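Local structure of alpha-L-rhamnosidase (Klebsiella oxytoca, 4XHC) at residues L225-C230 with D258-R263. The protein hydrolyses terminal alpha-L-rhamnose from glycosides as a two-domain family GH78 alpha-L-rhamnosidase, and binds rhamnose in its pocket. Residues are numbered along the deposited sequence; the frame is centred on the assembly and turned at random.
Sequences LTLQNC and DVTFAR
F261 reaches across to helix 214-230 and meets L227 and Q228 with different parts of its ring. L227 CD2 lies at the ring edge, near the ring plane, 4.1 Å from F261 CD2. The side chains of L227 and F261 run antiparallel past one another. The same methyl, L227 CD2, makes a van der Waals contact with the hydroxyl oxygen T260 OG1 at 3.6 Å. With chi1 anti (176°), L227 extends away from its own helix and carries CD2 to T260 and F261. The Q228 side chain runs nearly perpendicular to that of F261. Its NE2 is 3.8 Å from F261 CZ, in an oblique approach, with the amide and ring planes 36° apart. Q228 CB adds a looser touch, 4.2 Å from F261 CZ. No hydrogen bond joins the two segments.

The polar ends are held by other partners. T260 OG1 is hydrogen-bonded to V256 O, one turn back in helix 247-259, which helps fix the threonine beside L227. Q228 NE2 is hydrogen-bonded to A202 O, so the amide is anchored while it borders the ring. V224, one turn before Q228, touches both T260 and F261. L227 also packs on Q253 and V256.

The L227 side chain is about 13 Å from the bound rhamnose. The contact joins helix 214-230 to the chain leaving helix 247-259, just before helix 264-276. It lies in the six-hairpin glycosidase domain, the helical (alpha/alpha)6 barrel characteristic of GH78 catalytic domains.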
ATOM      1  N   LEU A 225      12.100  10.963  27.435  1.00 54.70           N
ATOM      2  CA  LEU A 225      11.224  10.289  26.458  1.00 54.57           C
ATOM      3  C   LEU A 225      11.871  10.277  25.082  1.00 54.02           C
ATOM      4  O   LEU A 225      11.761   9.289  24.352  1.00 53.94           O
ATOM      5  CB  LEU A 225       9.849  10.958  26.374  1.00 55.04           C
ATOM      6  CG  LEU A 225       8.857  10.379  25.347  1.00 55.57           C
ATOM      7  CD1 LEU A 225       8.640   8.882  25.556  1.00 55.67           C
ATOM      8  CD2 LEU A 225       7.528  11.136  25.380  1.00 55.62           C
ATOM      9  N   THR A 226      12.545  11.378  24.745  1.00 52.85           N
ATOM     10  CA  THR A 226      13.273  11.496  23.490  1.00 51.47           C
ATOM     11  C   THR A 226      14.311  10.397  23.363  1.00 52.58           C
ATOM     12  O   THR A 226      14.399   9.732  22.331  1.00 53.92           O
ATOM     13  CB  THR A 226      13.988  12.859  23.364  1.00 50.25           C
ATOM     14  OG1 THR A 226      13.063  13.919  23.637  1.00 49.90           O
ATOM     15  CG2 THR A 226      14.550  13.032  21.971  1.00 49.13           C
ATOM     16  N   LEU A 227      15.118  10.217  24.398  1.00 54.33           N
ATOM     17  CA  LEU A 227      16.155   9.192  24.358  1.00 56.82           C
ATOM     18  C   LEU A 227      15.522   7.808  24.271  1.00 57.12           C
ATOM     19  O   LEU A 227      15.970   6.965  23.499  1.00 56.67           O
ATOM     20  CB  LEU A 227      17.078   9.282  25.585  1.00 59.01           C
ATOM     21  CG  LEU A 227      18.150   8.185  25.674  1.00 59.70           C
ATOM     22  CD1 LEU A 227      19.081   8.208  24.469  1.00 57.07           C
ATOM     23  CD2 LEU A 227      18.938   8.326  26.964  1.00 61.95           C
ATOM     24  N   GLN A 228      14.484   7.586  25.070  1.00 57.36           N
ATOM     25  CA  GLN A 228      13.822   6.296  25.116  1.00 57.78           C
ATOM     26  C   GLN A 228      13.368   5.821  23.744  1.00 55.71           C
ATOM     27  O   GLN A 228      13.549   4.662  23.399  1.00 56.81           O
ATOM     28  CB  GLN A 228      12.622   6.353  26.043  1.00 59.65           C
ATOM     29  CG  GLN A 228      11.878   5.034  26.124  1.00 61.76           C
ATOM     30  CD  GLN A 228      10.860   5.032  27.233  1.00 64.03           C
ATOM     31  OE1 GLN A 228       9.754   5.546  27.072  1.00 64.31           O
ATOM     32  NE2 GLN A 228      11.227   4.456  28.373  1.00 65.63           N
ATOM     33  N   ASN A 229      12.773   6.712  22.969  1.00 53.90           N
ATOM     34  CA  ASN A 229      12.271   6.328  21.654  1.00 55.09           C
ATOM     35  C   ASN A 229      13.388   6.137  20.622  1.00 54.44           C
ATOM     36  O   ASN A 229      13.223   5.396  19.650  1.00 56.18           O
ATOM     37  CB  ASN A 229      11.201   7.313  21.160  1.00 54.55           C
ATOM     38  CG  ASN A 229       9.876   7.160  21.906  1.00 55.90           C
ATOM     39  OD1 ASN A 229       9.686   6.220  22.675  1.00 57.65           O
ATOM     40  ND2 ASN A 229       8.964   8.094  21.695  1.00 56.39           N
ATOM     41  N   CYS A 230      14.527   6.777  20.852  1.00 52.83           N
ATOM     42  CA  CYS A 230      15.686   6.614  19.987  1.00 51.95           C
ATOM     43  C   CYS A 230      16.479   5.331  20.299  1.00 52.45           C
ATOM     44  O   CYS A 230      17.185   4.813  19.435  1.00 51.29           O
ATOM     45  CB  CYS A 230      16.578   7.858  20.072  1.00 51.44           C
ATOM     46  SG  CYS A 230      15.955   9.262  19.112  1.00 53.45           S
ATOM     47  N   ASP A 258      24.127   7.375  30.329  1.00 63.13           N
ATOM     48  CA  ASP A 258      24.917   7.233  31.539  1.00 67.31           C
ATOM     49  C   ASP A 258      24.181   7.520  32.849  1.00 66.67           C
ATOM     50  O   ASP A 258      24.393   6.842  33.839  1.00 66.36           O
ATOM     51  CB  ASP A 258      26.111   8.180  31.453  1.00 71.95           C
ATOM     52  CG  ASP A 258      27.397   7.509  31.791  1.00 77.56           C
ATOM     53  OD1 ASP A 258      27.629   6.412  31.229  1.00 83.18           O
ATOM     54  OD2 ASP A 258      28.164   8.081  32.599  1.00 82.12           O
ATOM     55  N   VAL A 259      23.330   8.537  32.838  1.00 66.76           N
ATOM     56  CA  VAL A 259      22.624   9.001  34.037  1.00 67.26           C
ATOM     57  C   VAL A 259      21.119   8.708  34.008  1.00 65.80           C
ATOM     58  O   VAL A 259      20.393   9.126  34.902  1.00 68.13           O
ATOM     59  CB  VAL A 259      22.817  10.527  34.251  1.00 67.04           C
ATOM     60  CG1 VAL A 259      24.284  10.847  34.479  1.00 66.77           C
ATOM     61  CG2 VAL A 259      22.268  11.331  33.071  1.00 64.63           C
ATOM     62  N   THR A 260      20.652   8.006  32.982  1.00 63.76           N
ATOM     63  CA  THR A 260      19.257   7.583  32.904  1.00 63.31           C
ATOM     64  C   THR A 260      19.193   6.054  32.932  1.00 63.61           C
ATOM     65  O   THR A 260      19.121   5.472  34.014  1.00 65.22           O
ATOM     66  CB  THR A 260      18.543   8.150  31.654  1.00 61.18           C
ATOM     67  OG1 THR A 260      19.254   7.773  30.467  1.00 60.60           O
ATOM     68  CG2 THR A 260      18.449   9.666  31.730  1.00 60.03           C
ATOM     69  N   PHE A 261      19.254   5.411  31.765  1.00 61.65           N
ATOM     70  CA  PHE A 261      18.990   3.974  31.662  1.00 63.45           C
ATOM     71  C   PHE A 261      20.212   3.092  31.869  1.00 64.61           C
ATOM     72  O   PHE A 261      20.072   1.888  32.055  1.00 67.01           O
ATOM     73  CB  PHE A 261      18.353   3.645  30.319  1.00 62.57           C
ATOM     74  CG  PHE A 261      17.054   4.351  30.078  1.00 62.11           C
ATOM     75  CD1 PHE A 261      15.878   3.873  30.630  1.00 63.54           C
ATOM     76  CD2 PHE A 261      17.011   5.496  29.300  1.00 60.09           C
ATOM     77  CE1 PHE A 261      14.679   4.527  30.413  1.00 62.68           C
ATOM     78  CE2 PHE A 261      15.818   6.153  29.080  1.00 59.65           C
ATOM     79  CZ  PHE A 261      14.649   5.666  29.634  1.00 61.18           C
ATOM     80  N   ALA A 262      21.399   3.686  31.843  1.00 65.37           N
ATOM     81  CA  ALA A 262      22.658   2.976  32.137  1.00 68.57           C
ATOM     82  C   ALA A 262      22.834   1.662  31.356  1.00 69.35           C
ATOM     83  O   ALA A 262      23.282   0.665  31.907  1.00 71.34           O
ATOM     84  CB  ALA A 262      22.804   2.732  33.640  1.00 70.41           C
ATOM     85  N   ARG A 263      22.484   1.679  30.076  1.00 71.04           N
ATOM     86  CA  ARG A 263      22.722   0.542  29.206  1.00 71.70           C
ATOM     87  C   ARG A 263      24.070   0.685  28.515  1.00 69.57           C
ATOM     88  O   ARG A 263      24.152   1.088  27.351  1.00 67.87           O
ATOM     89  CB  ARG A 263      21.589   0.406  28.196  1.00 73.49           C
ATOM     90  CG  ARG A 263      20.261   0.095  28.864  1.00 77.93           C
ATOM     91  CD  ARG A 263      19.405  -0.846  28.033  1.00 81.38           C
ATOM     92  NE  ARG A 263      20.042  -2.145  27.829  1.00 82.96           N
ATOM     93  CZ  ARG A 263      19.441  -3.207  27.295  1.00 84.50           C
ATOM     94  NH1 ARG A 263      18.170  -3.164  26.903  1.00 84.71           N
ATOM     95  NH2 ARG A 263      20.123  -4.329  27.156  1.00 86.62           N
TER